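Local coordinates for protein aminotransferase TlmJ (Streptoalloteichus hindustanus, PDB 5UID) that probably catalyses pyridoxal-phosphate-dependent transfer of amino groups, as a transaminase of a natural-product biosynthetic pathway, at residues A[332-337]-A[343-348]; A[326-331]-A[350-355]. All coordinates share one frame; numbering follows the deposited sequence.

Interaction 1: residues A[332-337]-A[343-348]; sequences PLHLVS and GSLPGA
His334 NE2 and the backbone N of Leu345 converge on one oxygen, OE2 of Glu349, to which Ser344 OG adds a weak hydrogen bond. The other ring nitrogen, ND1, is bonded to Ser84 OG, so the imidazole is tied at two points and its rotation about CB-CG is fixed. Histidine suits the place because it pairs two polar atoms with flat faces that apolar groups can cover. Leu345 CD1 lies over one face in a CH-pi contact, 3.9 Å from the centroid of the His334 ring and 21° off its normal. On the opposite face, CG of Leu335 sits 3.7 Å above the ring plane. A chi1 of 82° sets His334 CG between the backbone N and the carbonyl carbon, turning the ring out between these two leucines. In this DegT/DnrJ/EryC1-family aminotransferase, of the fold-type I PLP enzymes, the contact joins the 3-10 turn 333-335 to the start of helix 346-354. The turn is held by Val336 N bonding to Leu333 O at 3.0 Å. At the rim of the imidazole, Gly343 O approaches CD2 of His334 near the ring plane, 3.6 Å away, though poor order of Gly343 makes this less certain. Ala348 CB reaches CE1 of His334 obliquely at 4.1 Å; its small methyl admits the ring close to the first helical turn, where the Asp105 carboxylate accepts hydrogen bonds from Gly347 N and Ala348 N.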
ATOM      1  N   PRO A 332     -20.904  -1.941  14.001  1.00 31.28           N
ATOM      2  CA  PRO A 332     -21.922  -1.288  13.165  1.00 26.53           C
ATOM      3  C   PRO A 332     -21.533   0.146  12.844  1.00 25.72           C
ATOM      4  O   PRO A 332     -21.443   0.999  13.729  1.00 28.69           O
ATOM      5  CB  PRO A 332     -23.186  -1.359  14.027  1.00 34.37           C
ATOM      6  CG  PRO A 332     -22.686  -1.468  15.427  1.00 37.91           C
ATOM      7  CD  PRO A 332     -21.399  -2.245  15.354  1.00 33.53           C
ATOM      8  N   LEU A 333     -21.300   0.407  11.554  1.00 25.68           N
ATOM      9  CA  LEU A 333     -20.826   1.719  11.130  1.00 27.09           C
ATOM     10  C   LEU A 333     -21.902   2.790  11.227  1.00 32.75           C
ATOM     11  O   LEU A 333     -21.566   3.976  11.320  1.00 32.38           O
ATOM     12  CB  LEU A 333     -20.290   1.633   9.702  1.00 23.67           C
ATOM     13  CG  LEU A 333     -19.032   0.780   9.527  1.00 28.60           C
ATOM     14  CD1 LEU A 333     -18.633   0.715   8.063  1.00 33.00           C
ATOM     15  CD2 LEU A 333     -17.902   1.337  10.381  1.00 22.25           C
ATOM     16  N   HIS A 334     -23.181   2.409  11.222  1.00 29.54           N
ATOM     17  CA  HIS A 334     -24.233   3.408  11.345  1.00 31.07           C
ATOM     18  C   HIS A 334     -24.279   4.036  12.730  1.00 39.52           C
ATOM     19  O   HIS A 334     -25.032   4.994  12.930  1.00 42.18           O
ATOM     20  CB  HIS A 334     -25.593   2.798  10.997  1.00 31.83           C
ATOM     21  CG  HIS A 334     -26.229   2.039  12.119  1.00 33.34           C
ATOM     22  ND1 HIS A 334     -25.836   0.768  12.476  1.00 31.02           N
ATOM     23  CD2 HIS A 334     -27.247   2.366  12.952  1.00 28.59           C
ATOM     24  CE1 HIS A 334     -26.577   0.347  13.487  1.00 33.44           C
ATOM     25  NE2 HIS A 334     -27.440   1.298  13.794  1.00 35.82           N
ATOM     26  N   LEU A 335     -23.495   3.528  13.678  1.00 37.54           N
ATOM     27  CA  LEU A 335     -23.356   4.135  14.992  1.00 36.87           C
ATOM     28  C   LEU A 335     -22.075   4.949  15.130  1.00 39.15           C
ATOM     29  O   LEU A 335     -21.815   5.492  16.207  1.00 41.04           O
ATOM     30  CB  LEU A 335     -23.408   3.059  16.080  1.00 29.52           C
ATOM     31  CG  LEU A 335     -24.687   2.215  16.106  1.00 30.16           C
ATOM     32  CD1 LEU A 335     -24.648   1.197  17.239  1.00 34.80           C
ATOM     33  CD2 LEU A 335     -25.915   3.101  16.220  1.00 33.44           C
ATOM     34  N   VAL A 336     -21.271   5.039  14.075  1.00 33.79           N
ATOM     35  CA  VAL A 336     -20.075   5.875  14.074  1.00 31.84           C
ATOM     36  C   VAL A 336     -20.476   7.271  13.618  1.00 31.11           C
ATOM     37  O   VAL A 336     -20.945   7.451  12.489  1.00 38.85           O
ATOM     38  CB  VAL A 336     -18.982   5.287  13.170  1.00 35.05           C
ATOM     39  CG1 VAL A 336     -17.738   6.162  13.211  1.00 36.11           C
ATOM     40  CG2 VAL A 336     -18.651   3.867  13.596  1.00 31.86           C
ATOM     41  N   SER A 337     -20.284   8.261  14.492  1.00 29.96           N
ATOM     42  CA  SER A 337     -20.812   9.599  14.247  1.00 35.15           C
ATOM     43  C   SER A 337     -20.156  10.300  13.061  1.00 33.07           C
ATOM     44  O   SER A 337     -20.686  11.312  12.591  1.00 40.99           O
ATOM     45  CB  SER A 337     -20.653  10.457  15.504  1.00 42.39           C
ATOM     46  OG  SER A 337     -19.303  10.479  15.932  1.00 47.78           O
ATOM     47  N   GLY A 343     -30.174   6.632  10.953  1.00 70.86           N
ATOM     48  CA  GLY A 343     -31.360   6.229  11.679  1.00 68.07           C
ATOM     49  C   GLY A 343     -31.130   4.977  12.498  1.00 60.10           C
ATOM     50  O   GLY A 343     -30.002   4.636  12.867  1.00 54.73           O
ATOM     51  N   SER A 344     -32.225   4.284  12.788  1.00 59.96           N
ATOM     52  CA  SER A 344     -32.170   3.026  13.515  1.00 53.97           C
ATOM     53  C   SER A 344     -32.103   1.860  12.539  1.00 48.19           C
ATOM     54  O   SER A 344     -32.791   1.851  11.514  1.00 47.85           O
ATOM     55  CB  SER A 344     -33.385   2.872  14.430  1.00 55.84           C
ATOM     56  OG  SER A 344     -33.334   1.645  15.140  1.00 59.29           O
ATOM     57  N   LEU A 345     -31.259   0.883  12.861  1.00 47.49           N
ATOM     58  CA  LEU A 345     -31.163  -0.372  12.116  1.00 43.06           C
ATOM     59  C   LEU A 345     -31.202  -1.489  13.148  1.00 39.95           C
ATOM     60  O   LEU A 345     -30.157  -1.914  13.660  1.00 31.50           O
ATOM     61  CB  LEU A 345     -29.896  -0.428  11.263  1.00 31.78           C
ATOM     62  CG  LEU A 345     -29.760   0.611  10.145  1.00 32.29           C
ATOM     63  CD1 LEU A 345     -28.379   0.543   9.509  1.00 30.04           C
ATOM     64  CD2 LEU A 345     -30.845   0.427   9.091  1.00 34.82           C
ATOM     65  N   PRO A 346     -32.398  -1.981  13.489  1.00 32.75           N
ATOM     66  CA  PRO A 346     -32.503  -2.950  14.595  1.00 32.34           C
ATOM     67  C   PRO A 346     -31.700  -4.219  14.383  1.00 34.00           C
ATOM     68  O   PRO A 346     -31.149  -4.761  15.349  1.00 35.08           O
ATOM     69  CB  PRO A 346     -34.010  -3.240  14.656  1.00 31.70           C
ATOM     70  CG  PRO A 346     -34.651  -2.033  14.058  1.00 42.26           C
ATOM     71  CD  PRO A 346     -33.716  -1.569  12.980  1.00 40.23           C
ATOM     72  N   GLY A 347     -31.617  -4.712  13.146  1.00 26.62           N
ATOM     73  CA  GLY A 347     -30.888  -5.948  12.905  1.00 38.22           C
ATOM     74  C   GLY A 347     -29.414  -5.823  13.236  1.00 35.11           C
ATOM     75  O   GLY A 347     -28.854  -6.649  13.963  1.00 34.49           O
ATOM     76  N   ALA A 348     -28.766  -4.781  12.714  1.00 34.18           N
ATOM     77  CA  ALA A 348     -27.342  -4.593  12.968  1.00 28.36           C
ATOM     78  C   ALA A 348     -27.079  -4.245  14.428  1.00 30.71           C
ATOM     79  O   ALA A 348     -26.072  -4.675  15.003  1.00 28.50           O
ATOM     80  CB  ALA A 348     -26.785  -3.509  12.045  1.00 23.54           C
TER

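Interaction 2: residues A[326-331]-A[350-355]; sequences TTFRYA and RAAEET. With SO4 (sulfate ion), chain E.
Phe328 sets its ring obliquely against the end of helix 346-354, meeting Ala352 and, just past the helix, Thr355. With CG anti to the backbone N (chi1 171°), the ring extends outward from the chain. CZ lies 3.6 Å from Ala352 CA and CE2 is 4.1 Å from the CB of the same alanine, a small residue that lets the ring close on the helix backbone. Thr355 crosses the ring at a slant, its CB 3.7 Å from Phe328 CE1. Thr355 OG1 donates a hydrogen bond to Ala351 O at 2.7 Å, and CB, rather than either branch, makes the close approach to the ring. Phe328 also meets two carbonyl oxygens obliquely: Ala351 O is 3.5 Å from CE1, and Thr355 O lies by CD1. Side chains alternate along this extended run, and those of Thr327 and Arg329 start out pointing away from the helix. There Arg329 NH1 donates to O3 of a sulfate ion, probably from the crystallisation liquor (N-H...O angle 168°), and NH2 to O2, while Thr327 OG1 hydrogen-bonds O1. Tyr330 follows a cis peptide bond, its OH hydrogen-bonded to O3 of the pyridoxal-phosphate-modified lysine at position 187, which ties this run to the active site. Between the segments the fit is apolar and weakly polar; Ala351 O is bonded by Thr355 OG1 and Thr355 O by Arg312, consistent with an aromatic ring being tolerated beside them.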
ATOM      1  N   THR A 326     -11.464 -13.823  21.627  1.00 27.37           N
ATOM      2  CA  THR A 326     -12.692 -13.649  20.859  1.00 30.53           C
ATOM      3  C   THR A 326     -12.809 -12.179  20.490  1.00 32.65           C
ATOM      4  O   THR A 326     -12.150 -11.321  21.082  1.00 29.07           O
ATOM      5  CB  THR A 326     -13.960 -14.085  21.614  1.00 34.90           C
ATOM      6  OG1 THR A 326     -14.058 -13.378  22.856  1.00 36.21           O
ATOM      7  CG2 THR A 326     -13.970 -15.585  21.863  1.00 37.16           C
ATOM      8  N   THR A 327     -13.660 -11.891  19.509  1.00 27.27           N
ATOM      9  CA  THR A 327     -13.889 -10.518  19.076  1.00 37.07           C
ATOM     10  C   THR A 327     -15.218 -10.463  18.334  1.00 30.71           C
ATOM     11  O   THR A 327     -15.905 -11.475  18.172  1.00 32.22           O
ATOM     12  CB  THR A 327     -12.745 -10.008  18.194  1.00 35.86           C
ATOM     13  OG1 THR A 327     -12.937  -8.612  17.924  1.00 35.84           O
ATOM     14  CG2 THR A 327     -12.705 -10.767  16.873  1.00 31.27           C
ATOM     15  N   PHE A 328     -15.578  -9.262  17.884  1.00 30.79           N
ATOM     16  CA  PHE A 328     -16.755  -9.070  17.048  1.00 32.49           C
ATOM     17  C   PHE A 328     -16.375  -8.305  15.791  1.00 28.14           C
ATOM     18  O   PHE A 328     -15.675  -7.290  15.861  1.00 35.02           O
ATOM     19  CB  PHE A 328     -17.868  -8.322  17.789  1.00 28.33           C
ATOM     20  CG  PHE A 328     -19.011  -7.922  16.897  1.00 35.21           C
ATOM     21  CD1 PHE A 328     -19.946  -8.857  16.488  1.00 35.86           C
ATOM     22  CD2 PHE A 328     -19.140  -6.612  16.455  1.00 34.97           C
ATOM     23  CE1 PHE A 328     -20.996  -8.496  15.660  1.00 37.82           C
ATOM     24  CE2 PHE A 328     -20.184  -6.245  15.628  1.00 32.65           C
ATOM     25  CZ  PHE A 328     -21.114  -7.187  15.229  1.00 35.15           C
ATOM     26  N   ARG A 329     -16.837  -8.804  14.648  1.00 30.78           N
ATOM     27  CA  ARG A 329     -16.789  -8.108  13.371  1.00 30.25           C
ATOM     28  C   ARG A 329     -18.177  -8.177  12.755  1.00 31.85           C
ATOM     29  O   ARG A 329     -18.867  -9.190  12.900  1.00 37.61           O
ATOM     30  CB  ARG A 329     -15.766  -8.742  12.416  1.00 38.17           C
ATOM     31  CG  ARG A 329     -14.335  -8.768  12.925  1.00 40.08           C
ATOM     32  CD  ARG A 329     -13.709  -7.387  12.897  1.00 38.12           C
ATOM     33  NE  ARG A 329     -12.276  -7.447  13.165  1.00 35.22           N
ATOM     34  CZ  ARG A 329     -11.746  -7.416  14.382  1.00 34.16           C
ATOM     35  NH1 ARG A 329     -10.430  -7.478  14.536  1.00 34.96           N
ATOM     36  NH2 ARG A 329     -12.534  -7.324  15.445  1.00 28.07           N
ATOM     37  N   TYR A 330     -18.605  -7.103  12.094  1.00 26.79           N
ATOM     38  CA  TYR A 330     -17.888  -5.834  12.036  1.00 27.73           C
ATOM     39  C   TYR A 330     -18.696  -4.804  12.803  1.00 29.97           C
ATOM     40  O   TYR A 330     -19.925  -4.791  12.708  1.00 31.03           O
ATOM     41  CB  TYR A 330     -17.678  -5.385  10.584  1.00 25.67           C
ATOM     42  CG  TYR A 330     -16.871  -6.357   9.755  1.00 25.39           C
ATOM     43  CD1 TYR A 330     -17.480  -7.438   9.130  1.00 25.30           C
ATOM     44  CD2 TYR A 330     -15.500  -6.198   9.602  1.00 26.31           C
ATOM     45  CE1 TYR A 330     -16.746  -8.336   8.377  1.00 24.38           C
ATOM     46  CE2 TYR A 330     -14.756  -7.092   8.850  1.00 20.10           C
ATOM     47  CZ  TYR A 330     -15.383  -8.158   8.241  1.00 28.56           C
ATOM     48  OH  TYR A 330     -14.645  -9.048   7.493  1.00 25.96           O
ATOM     49  N   ALA A 331     -18.013  -3.953  13.562  1.00 32.85           N
ATOM     50  CA  ALA A 331     -18.697  -2.959  14.375  1.00 30.83           C
ATOM     51  C   ALA A 331     -19.687  -2.175  13.517  1.00 31.66           C
ATOM     52  O   ALA A 331     -19.358  -1.796  12.385  1.00 25.45           O
ATOM     53  CB  ALA A 331     -17.686  -2.011  15.023  1.00 27.55           C
ATOM     54  N   ARG A 350     -28.897  -5.197  17.096  1.00 37.64           N
ATOM     55  CA  ARG A 350     -29.023  -6.435  17.858  1.00 41.78           C
ATOM     56  C   ARG A 350     -27.827  -7.352  17.623  1.00 43.33           C
ATOM     57  O   ARG A 350     -27.311  -7.966  18.564  1.00 42.07           O
ATOM     58  CB  ARG A 350     -30.325  -7.144  17.488  1.00 37.93           C
ATOM     59  CG  ARG A 350     -30.476  -8.524  18.100  1.00 40.66           C
ATOM     60  CD  ARG A 350     -31.733  -9.215  17.602  1.00 43.44           C
ATOM     61  NE  ARG A 350     -31.842 -10.580  18.105  1.00 49.54           N
ATOM     62  CZ  ARG A 350     -32.820 -11.420  17.781  1.00 59.68           C
ATOM     63  NH1 ARG A 350     -33.780 -11.035  16.952  1.00 61.96           N
ATOM     64  NH2 ARG A 350     -32.837 -12.645  18.288  1.00 63.45           N
ATOM     65  N   ALA A 351     -27.372  -7.453  16.371  1.00 35.79           N
ATOM     66  CA  ALA A 351     -26.238  -8.317  16.063  1.00 32.03           C
ATOM     67  C   ALA A 351     -24.974  -7.847  16.770  1.00 32.17           C
ATOM     68  O   ALA A 351     -24.164  -8.666  17.221  1.00 33.64           O
ATOM     69  CB  ALA A 351     -26.019  -8.375  14.551  1.00 26.88           C
ATOM     70  N   ALA A 352     -24.790  -6.530  16.889  1.00 29.80           N
ATOM     71  CA  ALA A 352     -23.604  -5.999  17.550  1.00 28.71           C
ATOM     72  C   ALA A 352     -23.584  -6.294  19.044  1.00 34.49           C
ATOM     73  O   ALA A 352     -22.505  -6.304  19.647  1.00 38.20           O
ATOM     74  CB  ALA A 352     -23.503  -4.491  17.318  1.00 25.34           C
ATOM     75  N   GLU A 353     -24.743  -6.531  19.655  1.00 35.10           N
ATOM     76  CA  GLU A 353     -24.808  -6.806  21.083  1.00 38.23           C
ATOM     77  C   GLU A 353     -24.867  -8.289  21.416  1.00 36.77           C
ATOM     78  O   GLU A 353     -24.616  -8.657  22.568  1.00 42.86           O
ATOM     79  CB  GLU A 353     -26.028  -6.116  21.702  1.00 41.03           C
ATOM     80  CG  GLU A 353     -25.912  -4.609  21.801  1.00 53.37           C
ATOM     81  CD  GLU A 353     -27.162  -3.974  22.376  1.00 67.61           C
ATOM     82  OE1 GLU A 353     -28.185  -3.917  21.661  1.00 71.38           O
ATOM     83  OE2 GLU A 353     -27.124  -3.544  23.548  1.00 74.10           O
ATOM     84  N   GLU A 354     -25.181  -9.146  20.445  1.00 32.21           N
ATOM     85  CA  GLU A 354     -25.435 -10.551  20.719  1.00 35.54           C
ATOM     86  C   GLU A 354     -24.450 -11.509  20.066  1.00 31.67           C
ATOM     87  O   GLU A 354     -24.481 -12.703  20.382  1.00 34.90           O
ATOM     88  CB  GLU A 354     -26.855 -10.930  20.273  1.00 39.60           C
ATOM     89  CG  GLU A 354     -27.953 -10.190  21.020  1.00 43.60           C
ATOM     90  CD  GLU A 354     -29.344 -10.608  20.579  1.00 46.13           C
ATOM     91  OE1 GLU A 354     -29.453 -11.363  19.589  1.00 44.15           O
ATOM     92  OE2 GLU A 354     -30.327 -10.183  21.223  1.00 48.04           O
ATOM     93  N   THR A 355     -23.580 -11.032  19.183  1.00 29.85           N
ATOM     94  CA  THR A 355     -22.722 -11.905  18.398  1.00 31.30           C
ATOM     95  C   THR A 355     -21.306 -11.909  18.958  1.00 30.15           C
ATOM     96  O   THR A 355     -20.792 -10.874  19.390  1.00 26.18           O
ATOM     97  CB  THR A 355     -22.700 -11.470  16.930  1.00 35.18           C
ATOM     98  OG1 THR A 355     -24.039 -11.211  16.490  1.00 34.39           O
ATOM     99  CG2 THR A 355     -22.094 -12.558  16.058  1.00 32.87           C
TER
HETATM  100  S   SO4 E 401      -9.853  -6.747  18.064  1.00 74.60           S
HETATM  101  O1  SO4 E 401     -10.335  -7.863  18.872  1.00 79.09           O
HETATM  102  O2  SO4 E 401     -10.985  -6.071  17.436  1.00 72.26           O
HETATM  103  O3  SO4 E 401      -8.950  -7.252  17.033  1.00 73.30           O
HETATM  104  O4  SO4 E 401      -9.139  -5.805  18.922  1.00 75.66           O

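Overall arrangement
After helix 309-321 the chain runs extended through 326-331, passes directly into the 3-10 turn within 332-337, loops through five residues and reaches 343-348, where helix 346-354 begins. Interaction 1 closes this short loop at the helix start. Interaction 2 then closes a wider loop around it, joining 326-331 to the helix end, beyond which strand 355-358 follows. The contacts are therefore nested, and the same helix serves both, one at each end. They also touch: Pro332 CD packs 3.7 Å from Ala352 CB. Interaction 1 lies toward strand 100-104, at the edge of this chain's sheet, interaction 2 toward strand 303-306 and the cofactor lysine, and both border the second subunit.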